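PDB 3JS3: 3-dehydroquinate dehydratase from Clostridium difficile, which catalyses the cis-dehydration of 3-dehydroquinate to 3-dehydroshikimate through an imine intermediate, the third step of the chorismate pathway to the aromatic amino acids. Local coordinates for residues Q9-T14 against I76-L81; L82-S87 against L116-L121; K141-N146 against A170-I175. All coordinates share one frame; numbering follows the deposited sequence. Where two conformers were deposited one is given.

Contact 1 (Q9-T14 against I76-L81)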
loop_
_atom_site.group_PDB
_atom_site.type_symbol
_atom_site.label_atom_id
_atom_site.label_comp_id
_atom_site.label_asym_id
_atom_site.label_seq_id
_atom_site.Cartn_x
_atom_site.Cartn_y
_atom_site.Cartn_z
ATOM N N GLN A 9 -15.893 -2.372 20.573
ATOM C CA GLN A 9 -15.221 -1.503 21.510
ATOM C C GLN A 9 -14.459 -2.348 22.540
ATOM O O GLN A 9 -15.011 -3.298 23.092
ATOM C CB GLN A 9 -16.283 -0.643 22.223
ATOM C CG GLN A 9 -15.738 0.409 23.172
ATOM C CD GLN A 9 -15.027 1.533 22.442
ATOM O OE1 GLN A 9 -15.335 1.829 21.279
ATOM N NE2 GLN A 9 -14.105 2.200 23.137
ATOM N N VAL A 10 -13.181 -2.031 22.754
ATOM C CA VAL A 10 -12.377 -2.670 23.789
ATOM C C VAL A 10 -11.589 -1.537 24.488
ATOM O O VAL A 10 -10.623 -0.994 23.940
ATOM C CB VAL A 10 -11.484 -3.815 23.253
ATOM C CG1 VAL A 10 -12.340 -4.996 22.850
ATOM C CG2 VAL A 10 -10.592 -3.347 22.089
ATOM N N LYS A 11 -12.048 -1.156 25.683
ATOM C CA LYS A 11 -11.465 -0.051 26.448
ATOM C C LYS A 11 -11.631 1.258 25.671
ATOM O O LYS A 11 -12.737 1.576 25.237
ATOM C CB LYS A 11 -10.001 -0.314 26.826
ATOM C CG LYS A 11 -9.787 -1.555 27.673
ATOM C CD LYS A 11 -8.343 -1.629 28.170
ATOM C CE LYS A 11 -8.055 -2.915 28.945
ATOM N NZ LYS A 11 -8.910 -3.076 30.146
ATOM N N ASN A 12 -10.552 2.016 25.483
ATOM C CA ASN A 12 -10.647 3.281 24.757
ATOM C C ASN A 12 -10.566 3.086 23.231
ATOM O O ASN A 12 -10.668 4.051 22.482
ATOM C CB ASN A 12 -9.539 4.244 25.221
ATOM C CG ASN A 12 -9.515 4.429 26.756
ATOM O OD1 ASN A 12 -10.231 3.734 27.493
ATOM N ND2 ASN A 12 -8.680 5.356 27.234
ATOM N N ILE A 13 -10.433 1.839 22.778
ATOM C CA ILE A 13 -10.280 1.542 21.349
ATOM C C ILE A 13 -11.538 0.985 20.664
ATOM O O ILE A 13 -12.179 0.062 21.144
ATOM C CB ILE A 13 -9.071 0.645 21.164
ATOM C CG1 ILE A 13 -7.850 1.463 21.616
ATOM C CG2 ILE A 13 -8.946 0.179 19.714
ATOM C CD1 ILE A 13 -6.641 0.696 21.795
ATOM N N THR A 14 -11.887 1.606 19.544
ATOM C CA THR A 14 -13.058 1.239 18.765
ATOM C C THR A 14 -12.620 0.587 17.450
ATOM O O THR A 14 -12.250 1.281 16.498
ATOM C CB THR A 14 -13.864 2.486 18.436
ATOM O OG1 THR A 14 -14.204 3.145 19.649
ATOM C CG2 THR A 14 -15.145 2.149 17.665
ATOM N N ILE A 76 0.561 -3.643 31.623
ATOM C CA ILE A 76 -0.218 -3.156 30.476
ATOM C C ILE A 76 -1.524 -2.489 30.878
ATOM O O ILE A 76 -2.205 -1.894 30.047
ATOM C CB ILE A 76 -0.552 -4.359 29.577
ATOM C CG1 ILE A 76 0.740 -4.964 29.021
ATOM C CG2 ILE A 76 -1.489 -3.987 28.474
ATOM C CD1 ILE A 76 1.633 -3.968 28.357
ATOM N N HIS A 77 -1.826 -2.575 32.167
ATOM C CA HIS A 77 -3.075 -2.120 32.792
ATOM C C HIS A 77 -4.284 -1.916 31.886
ATOM O O HIS A 77 -5.153 -2.773 31.864
ATOM C CB HIS A 77 -2.878 -0.918 33.735
ATOM C CG HIS A 77 -3.937 -0.816 34.803
ATOM N ND1 HIS A 77 -5.284 -0.706 34.518
ATOM C CD2 HIS A 77 -3.839 -0.776 36.158
ATOM C CE1 HIS A 77 -5.969 -0.621 35.649
ATOM N NE2 HIS A 77 -5.115 -0.661 36.659
ATOM N N ASP A 78 -4.390 -0.802 31.177
ATOM C CA ASP A 78 -5.582 -0.598 30.322
ATOM C C ASP A 78 -5.329 -0.586 28.806
ATOM O O ASP A 78 -5.897 0.216 28.086
ATOM C CB ASP A 78 -6.417 0.629 30.764
ATOM C CG ASP A 78 -7.327 0.337 31.995
ATOM O OD1 ASP A 78 -7.458 1.226 32.873
ATOM O OD2 ASP A 78 -7.912 -0.768 32.094
ATOM N N ILE A 79 -4.464 -1.473 28.340
ATOM C CA ILE A 79 -4.244 -1.651 26.912
ATOM C C ILE A 79 -5.003 -2.938 26.550
ATOM O O ILE A 79 -4.843 -3.976 27.221
ATOM C CB ILE A 79 -2.759 -1.706 26.591
ATOM C CG1 ILE A 79 -2.149 -0.297 26.790
ATOM C CG2 ILE A 79 -2.536 -2.174 25.186
ATOM C CD1 ILE A 79 -0.651 -0.244 26.647
ATOM N N PRO A 80 -5.885 -2.870 25.538
ATOM C CA PRO A 80 -6.655 -4.050 25.155
ATOM C C PRO A 80 -5.737 -5.222 24.953
ATOM O O PRO A 80 -4.688 -5.059 24.370
ATOM C CB PRO A 80 -7.298 -3.623 23.847
ATOM C CG PRO A 80 -7.509 -2.190 24.003
ATOM C CD PRO A 80 -6.357 -1.671 24.821
ATOM N N LEU A 81 -6.104 -6.387 25.445
ATOM C CA LEU A 81 -5.254 -7.551 25.306
ATOM C C LEU A 81 -5.969 -8.730 24.670
ATOM O O LEU A 81 -6.975 -9.239 25.209
ATOM C CB LEU A 81 -4.740 -7.962 26.659
ATOM C CG LEU A 81 -3.869 -9.207 26.816
ATOM C CD1 LEU A 81 -2.529 -9.071 26.098
ATOM C CD2 LEU A 81 -3.685 -9.442 28.300
HETATM O O HOH W 1 -7.093 1.980 25.330
#
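K11 reaches from the tip of a hairpin across the loop that leads out of helix 62-76, and its ammonium forms a salt bridge with D78, NZ to OD2 at 3.2 Å. The two side chains cross at about a right angle. The lysine runs extended as far as CE and bends only at its last torsion (chi4 -60°), which brings NZ to the anti side of OD2, 16° out of the carboxylate plane. D115, just before strand 116-120, offers the same ammonium a long, weak second ion pair. On the way the aliphatic part of K11 lies over the loop backbone, with CD 3.1 Å from D78 O.

The turn closes on itself with two backbone bonds. V10 N donates to I13 O at 2.8 Å, and I13 N returns a bond to V10 O at 3.1 Å, while the amide of Q9 turns back so that NE2 donates to K11 O at 2.6 Å. Between N12 N and D78 O sits a water, held only weakly by each. In the loop, I79 N donates to I76 O as the helix ends.

P80 fills the apolar side of the contact. Its CB meets V10 CG2 at 3.7 Å, and its CG lies at the same distance from I13 CD1, so the ring is touched by one side chain from each hairpin strand. V10 to I13 form a type II' beta turn, the connection of a tight two-residue beta hairpin, here packed against the loop that feeds strand 81-84 of the TIM barrel.

Contact 2 (L82-S87 against L116-L121). With DHS (3-amino-4,5-dihydroxy-cyclohex-1-enecarboxylate), chain E.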
loop_
_atom_site.group_PDB
_atom_site.type_symbol
_atom_site.label_atom_id
_atom_site.label_comp_id
_atom_site.label_asym_id
_atom_site.label_seq_id
_atom_site.Cartn_x
_atom_site.Cartn_y
_atom_site.Cartn_z
ATOM N N LEU A 82 -5.436 -9.165 23.532
ATOM C CA LEU A 82 -5.944 -10.332 22.820
ATOM C C LEU A 82 -5.143 -11.565 23.278
ATOM O O LEU A 82 -3.912 -11.533 23.291
ATOM C CB LEU A 82 -5.706 -10.160 21.317
ATOM C CG LEU A 82 -6.014 -11.364 20.399
ATOM C CD1 LEU A 82 -7.458 -11.876 20.598
ATOM C CD2 LEU A 82 -5.774 -11.010 18.902
ATOM N N PHE A 83 -5.823 -12.656 23.604
ATOM C CA PHE A 83 -5.147 -13.906 24.002
ATOM C C PHE A 83 -5.329 -14.889 22.847
ATOM O O PHE A 83 -6.458 -15.140 22.419
ATOM C CB PHE A 83 -5.812 -14.435 25.267
ATOM C CG PHE A 83 -5.229 -15.712 25.781
ATOM C CD1 PHE A 83 -5.888 -16.905 25.611
ATOM C CD2 PHE A 83 -4.049 -15.709 26.486
ATOM C CE1 PHE A 83 -5.361 -18.058 26.098
ATOM C CE2 PHE A 83 -3.538 -16.860 26.974
ATOM C CZ PHE A 83 -4.181 -18.037 26.765
ATOM N N THR A 84 -4.227 -15.428 22.342
ATOM C CA THR A 84 -4.258 -16.348 21.209
ATOM C C THR A 84 -3.325 -17.553 21.377
ATOM O O THR A 84 -2.133 -17.387 21.614
ATOM C CB THR A 84 -3.792 -15.612 19.920
ATOM O OG1 THR A 84 -4.535 -14.397 19.751
ATOM C CG2 THR A 84 -3.925 -16.491 18.622
ATOM N N PHE A 85 -3.874 -18.758 21.312
ATOM C CA PHE A 85 -3.037 -19.930 21.213
ATOM C C PHE A 85 -3.177 -20.315 19.728
ATOM O O PHE A 85 -4.244 -20.760 19.293
ATOM C CB PHE A 85 -3.475 -21.093 22.086
ATOM C CG PHE A 85 -2.546 -22.303 21.984
ATOM C CD1 PHE A 85 -1.571 -22.530 22.945
ATOM C CD2 PHE A 85 -2.627 -23.171 20.895
ATOM C CE1 PHE A 85 -0.715 -23.619 22.854
ATOM C CE2 PHE A 85 -1.761 -24.284 20.784
ATOM C CZ PHE A 85 -0.805 -24.501 21.742
ATOM N N ARG A 86 -2.117 -20.122 18.952
ATOM C CA ARG A 86 -2.138 -20.462 17.527
ATOM C C ARG A 86 -1.758 -21.932 17.398
ATOM O O ARG A 86 -0.653 -22.300 17.788
ATOM C CB ARG A 86 -1.156 -19.547 16.791
ATOM C CG ARG A 86 -1.041 -19.764 15.314
ATOM C CD ARG A 86 -2.329 -19.543 14.560
ATOM N NE ARG A 86 -2.902 -18.198 14.702
ATOM C CZ ARG A 86 -4.074 -17.907 15.255
ATOM N NH1 ARG A 86 -4.855 -18.847 15.731
ATOM N NH2 ARG A 86 -4.485 -16.649 15.307
ATOM N N SER A 87 -2.671 -22.787 16.910
ATOM C CA SER A 87 -2.379 -24.232 16.816
ATOM C C SER A 87 -1.464 -24.598 15.646
ATOM O O SER A 87 -1.268 -23.810 14.739
ATOM C CB SER A 87 -3.654 -25.083 16.755
ATOM O OG SER A 87 -4.271 -24.987 15.504
ATOM N N LEU A 116 -9.975 -9.716 24.469
ATOM C CA LEU A 116 -10.348 -10.473 23.279
ATOM C C LEU A 116 -9.708 -11.858 23.320
ATOM O O LEU A 116 -8.684 -12.052 23.977
ATOM C CB LEU A 116 -9.928 -9.760 21.995
ATOM C CG LEU A 116 -10.225 -8.271 21.838
ATOM C CD1 LEU A 116 -9.040 -7.440 22.302
ATOM C CD2 LEU A 116 -10.517 -7.938 20.395
ATOM N N ILE A 117 -10.332 -12.816 22.635
ATOM C CA ILE A 117 -9.781 -14.132 22.546
ATOM C C ILE A 117 -9.891 -14.649 21.091
ATOM O O ILE A 117 -10.846 -14.361 20.373
ATOM C CB ILE A 117 -10.408 -15.084 23.605
ATOM C CG1 ILE A 117 -9.456 -16.226 23.906
ATOM C CG2 ILE A 117 -11.812 -15.570 23.209
ATOM C CD1 ILE A 117 -9.859 -17.032 25.133
ATOM N N ASP A 118 -8.885 -15.388 20.652
ATOM C CA ASP A 118 -8.878 -15.927 19.302
ATOM C C ASP A 118 -9.249 -17.387 19.351
ATOM O O ASP A 118 -8.736 -18.134 20.174
ATOM C CB ASP A 118 -7.503 -15.725 18.663
ATOM C CG ASP A 118 -7.424 -16.241 17.209
ATOM O OD1 ASP A 118 -7.849 -17.390 16.943
ATOM O OD2 ASP A 118 -6.881 -15.504 16.339
ATOM N N VAL A 119 -10.162 -17.785 18.476
ATOM C CA VAL A 119 -10.597 -19.175 18.376
ATOM C C VAL A 119 -10.532 -19.564 16.914
ATOM O O VAL A 119 -11.028 -18.844 16.068
ATOM C CB VAL A 119 -12.021 -19.363 18.894
ATOM C CG1 VAL A 119 -12.421 -20.819 18.789
ATOM C CG2 VAL A 119 -12.108 -18.887 20.329
ATOM N N GLU A 120 -9.907 -20.700 16.620
ATOM C CA GLU A 120 -9.738 -21.150 15.244
ATOM C C GLU A 120 -10.950 -21.867 14.652
ATOM O O GLU A 120 -11.459 -22.816 15.221
ATOM C CB GLU A 120 -8.486 -22.015 15.160
ATOM C CG GLU A 120 -7.229 -21.221 15.442
ATOM C CD GLU A 120 -5.990 -22.075 15.603
ATOM O OE1 GLU A 120 -6.120 -23.319 15.653
ATOM O OE2 GLU A 120 -4.885 -21.489 15.707
ATOM N N LEU A 121 -11.382 -21.388 13.492
ATOM C CA LEU A 121 -12.544 -21.930 12.795
ATOM C C LEU A 121 -12.519 -23.441 12.653
ATOM O O LEU A 121 -13.461 -24.119 13.058
ATOM C CB LEU A 121 -12.657 -21.289 11.408
ATOM C CG LEU A 121 -13.785 -21.806 10.513
ATOM C CD1 LEU A 121 -15.143 -21.580 11.162
ATOM C CD2 LEU A 121 -13.711 -21.139 9.152
HETATM C C1 DHS E . -1.228 -12.539 12.176
HETATM C C3 DHS E . -3.190 -13.381 13.500
HETATM C C4 DHS E . -2.310 -13.320 14.763
HETATM C C5 DHS E . -0.833 -13.507 14.455
HETATM C C6 DHS E . -0.396 -12.486 13.416
HETATM C C7 DHS E . -0.618 -11.998 10.954
HETATM C C2 DHS E . -2.485 -13.003 12.206
HETATM O O2 DHS E . -2.757 -14.347 15.644
HETATM O O3 DHS E . 0.025 -13.278 15.579
HETATM O O4 DHS E . -0.924 -12.436 9.812
HETATM O O5 DHS E . 0.242 -11.099 11.086
HETATM O O HOH W 2 -6.641 -20.035 18.568
HETATM O O HOH W 3 -6.594 -19.051 21.766
#
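R86 sets the edge of its guanidinium against two carboxylates, those of D118 and E120, while the CG2 methyl of T84 lies over one face, 3.2 Å above the plane and displaced toward the rim. R86 NH1 donates to the anti lone pair of E120 OE2 at 2.6 Å, nearly in the guanidinium plane. NH2 donates to D118 OD2 at 2.8 Å; here the oxygen lies in the guanidinium plane, but the arginine approaches from above the carboxylate, 55° out of its plane. Bends at chi2 and chi3 (61° and 59°) fold the arginine chain back between the two acids. A further bond from NH2 reaches O2 of the bound ligand at 2.9 Å, so the nitrogen is shared between protein and substrate-derived group.

The acids are themselves positioned. E120 OE2 also accepts from S87 N at 2.8 Å, so two donors, R86 NH1 and S87 N, grip this one oxygen. D118 OD1 is held by S145 on the next strand, and T84 OG1 bonds to E50, a residue of the binding site.

Behind this polar end the strands pair in parallel: F83 N donates to L116 O, and D118 N to F83 O. L82 CD1 packs on L116 CB at 3.5 Å. F83 and I117 lie side by side on the other face, toward helix 98-110, with CD1 4.0 Å from CD1. Past the end of this pairing, a water accepts from F85 N and lies 2.8 Å from D118 O.

With its rotation fixed by two acids, R86 presents NH2 to the ligand hydroxyl in a defined direction, and the paired negative charges would probably temper the positive charge brought to the site.

Contact 3 (K141-N146 against A170-I175); sequences KVIISN and ADLPKI. With DHS (3-amino-4,5-dihydroxy-cyclohex-1-enecarboxylate), chain E.
Every side-chain torsion of K174 is close to 180° (chi1 174°, chi4 -171°), and this fully extended chain carries NZ out to C3 of the ligand, to which it is covalently bonded at 1.3 Å. The stem of the lysine is braced by strand 141-146: I143 CG2 touches K174 CB at 3.5 Å, and S145 CB lies alongside CD at 4.0 Å.

Beneath these side chains the strands run parallel, K174 N donating to I144 O and N146 N to K174 O, both at 2.9 Å. At the start of the pairing a side chain stands in for the backbone, D171 OD2 accepting from V142 N at 2.7 Å. H136 also bonds to this oxygen. On the face away from the ligand, I144 CD1 presses on A170 CB at 3.4 Å, tighter than ordinary van der Waals contact, and N146 lies side by side with I175, its OD1 held by R161.

K174 is thus held to strand 141-146 through both its N and its O as its side chain reaches into the barrel interior, and the covalent bond is that of the Schiff-base lysine captured with its substrate-derived partner.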
loop_
_atom_site.group_PDB
_atom_site.type_symbol
_atom_site.label_atom_id
_atom_site.label_comp_id
_atom_site.label_asym_id
_atom_site.label_seq_id
_atom_site.Cartn_x
_atom_site.Cartn_y
_atom_site.Cartn_z
ATOM N N LYS A 141 -14.396 -10.277 23.723
ATOM C CA LYS A 141 -14.688 -10.246 22.311
ATOM C C LYS A 141 -13.957 -11.391 21.670
ATOM O O LYS A 141 -12.855 -11.725 22.085
ATOM C CB LYS A 141 -14.278 -8.893 21.725
ATOM C CG LYS A 141 -15.065 -7.715 22.380
ATOM C CD LYS A 141 -16.578 -7.862 22.124
ATOM C CE LYS A 141 -17.439 -6.972 23.051
ATOM N NZ LYS A 141 -17.093 -5.528 23.038
ATOM N N VAL A 142 -14.560 -11.997 20.650
ATOM C CA VAL A 142 -13.956 -13.159 20.032
ATOM C C VAL A 142 -13.563 -12.997 18.560
ATOM O O VAL A 142 -14.335 -12.517 17.713
ATOM C CB VAL A 142 -14.904 -14.359 20.157
ATOM C CG1 VAL A 142 -14.272 -15.609 19.554
ATOM C CG2 VAL A 142 -15.266 -14.594 21.643
ATOM N N ILE A 143 -12.330 -13.376 18.279
ATOM C CA ILE A 143 -11.864 -13.426 16.934
ATOM C C ILE A 143 -11.982 -14.890 16.585
ATOM O O ILE A 143 -11.603 -15.723 17.390
ATOM C CB ILE A 143 -10.377 -12.995 16.795
ATOM C CG1 ILE A 143 -10.230 -11.513 17.115
ATOM C CG2 ILE A 143 -9.848 -13.292 15.371
ATOM C CD1 ILE A 143 -8.793 -10.960 17.060
ATOM N N ILE A 144 -12.625 -15.202 15.461
ATOM C CA ILE A 144 -12.644 -16.569 14.933
ATOM C C ILE A 144 -11.677 -16.432 13.753
ATOM O O ILE A 144 -11.856 -15.571 12.868
ATOM C CB ILE A 144 -14.021 -17.078 14.490
ATOM C CG1 ILE A 144 -14.983 -17.099 15.673
ATOM C CG2 ILE A 144 -13.894 -18.472 13.963
ATOM C CD1 ILE A 144 -16.369 -17.602 15.342
ATOM N N SER A 145 -10.655 -17.273 13.735
ATOM C CA SER A 145 -9.607 -17.126 12.766
ATOM C C SER A 145 -9.355 -18.314 11.853
ATOM O O SER A 145 -9.534 -19.483 12.222
ATOM C CB SER A 145 -8.310 -16.812 13.515
ATOM O OG SER A 145 -7.898 -17.949 14.253
ATOM N N ASN A 146 -8.871 -17.997 10.665
ATOM C CA ASN A 146 -8.559 -19.025 9.690
ATOM C C ASN A 146 -7.351 -18.596 8.893
ATOM O O ASN A 146 -7.292 -17.467 8.408
ATOM C CB ASN A 146 -9.742 -19.281 8.783
ATOM C CG ASN A 146 -9.453 -20.335 7.734
ATOM O OD1 ASN A 146 -9.461 -20.036 6.542
ATOM N ND2 ASN A 146 -9.171 -21.568 8.173
ATOM N N ALA A 170 -18.787 -14.674 15.751
ATOM C CA ALA A 170 -17.504 -13.978 15.856
ATOM C C ALA A 170 -17.710 -12.495 15.926
ATOM O O ALA A 170 -18.376 -11.926 15.091
ATOM C CB ALA A 170 -16.600 -14.295 14.663
ATOM N N ASP A 171 -17.139 -11.861 16.925
ATOM C CA ASP A 171 -17.204 -10.411 16.996
ATOM C C ASP A 171 -16.336 -9.834 15.873
ATOM O O ASP A 171 -16.624 -8.757 15.365
ATOM C CB ASP A 171 -16.696 -9.931 18.341
ATOM C CG ASP A 171 -17.565 -10.382 19.468
ATOM O OD1 ASP A 171 -18.638 -9.789 19.635
ATOM O OD2 ASP A 171 -17.154 -11.308 20.205
ATOM N N LEU A 172 -15.295 -10.583 15.481
ATOM C CA LEU A 172 -14.351 -10.192 14.429
ATOM C C LEU A 172 -13.836 -11.384 13.604
ATOM O O LEU A 172 -12.916 -12.104 14.036
ATOM C CB LEU A 172 -13.140 -9.498 15.057
ATOM C CG LEU A 172 -13.317 -8.139 15.743
ATOM C CD1 LEU A 172 -12.128 -7.856 16.625
ATOM C CD2 LEU A 172 -13.535 -7.015 14.735
ATOM N N PRO A 173 -14.440 -11.630 12.426
ATOM C CA PRO A 173 -13.896 -12.703 11.612
ATOM C C PRO A 173 -12.479 -12.321 11.163
ATOM O O PRO A 173 -12.212 -11.161 10.866
ATOM C CB PRO A 173 -14.825 -12.755 10.400
ATOM C CG PRO A 173 -16.018 -11.969 10.751
ATOM C CD PRO A 173 -15.674 -11.057 11.874
ATOM N N LYS A 174 -11.584 -13.295 11.110
ATOM C CA LYS A 174 -10.224 -13.042 10.691
ATOM C C LYS A 174 -9.755 -14.123 9.731
ATOM O O LYS A 174 -9.878 -15.313 10.038
ATOM C CB LYS A 174 -9.297 -13.086 11.890
ATOM C CG LYS A 174 -7.848 -12.975 11.507
ATOM C CD LYS A 174 -6.926 -13.124 12.692
ATOM C CE LYS A 174 -5.495 -13.136 12.239
ATOM N NZ LYS A 174 -4.500 -13.486 13.290
ATOM N N ILE A 175 -9.203 -13.715 8.590
ATOM C CA ILE A 175 -8.653 -14.679 7.664
ATOM C C ILE A 175 -7.298 -14.192 7.130
ATOM O O ILE A 175 -7.149 -13.030 6.733
ATOM C CB ILE A 175 -9.635 -15.002 6.491
ATOM C CG1 ILE A 175 -9.265 -16.341 5.861
ATOM C CG2 ILE A 175 -9.641 -13.900 5.437
ATOM C CD1 ILE A 175 -10.247 -16.836 4.761
HETATM C C1 DHS E . -1.228 -12.539 12.176
HETATM C C3 DHS E . -3.190 -13.381 13.500
HETATM C C4 DHS E . -2.310 -13.320 14.763
HETATM C C5 DHS E . -0.833 -13.507 14.455
HETATM C C6 DHS E . -0.396 -12.486 13.416
HETATM C C7 DHS E . -0.618 -11.998 10.954
HETATM C C2 DHS E . -2.485 -13.003 12.206
HETATM O O2 DHS E . -2.757 -14.347 15.644
HETATM O O3 DHS E . 0.025 -13.278 15.579
HETATM O O4 DHS E . -0.924 -12.436 9.812
HETATM O O5 DHS E . 0.242 -11.099 11.086
#

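From the N terminus, the hairpin of 9-14 comes first, and contact 1 closes a long loop when the chain returns at 76-81 after two barrel strands and two helices. Contact 2 opens directly afterwards and closes across helix 98-110; after helix 125-137, contact 3 closes across helix 155-167. The three follow in series, neither nesting nor crossing, and the last two each pair the strands of a right-handed beta-alpha-beta unit of the TIM barrel. Strands 116-120 and 141-148 are neighbours, so contacts 2 and 3 merge into one sheet, their centres about 8 Å apart, and both touch the ligand. The centre of contact 1 is about 17 Å from both other centres, yet V10 packs on L116 and K141 and ties the hairpin to the strand starts.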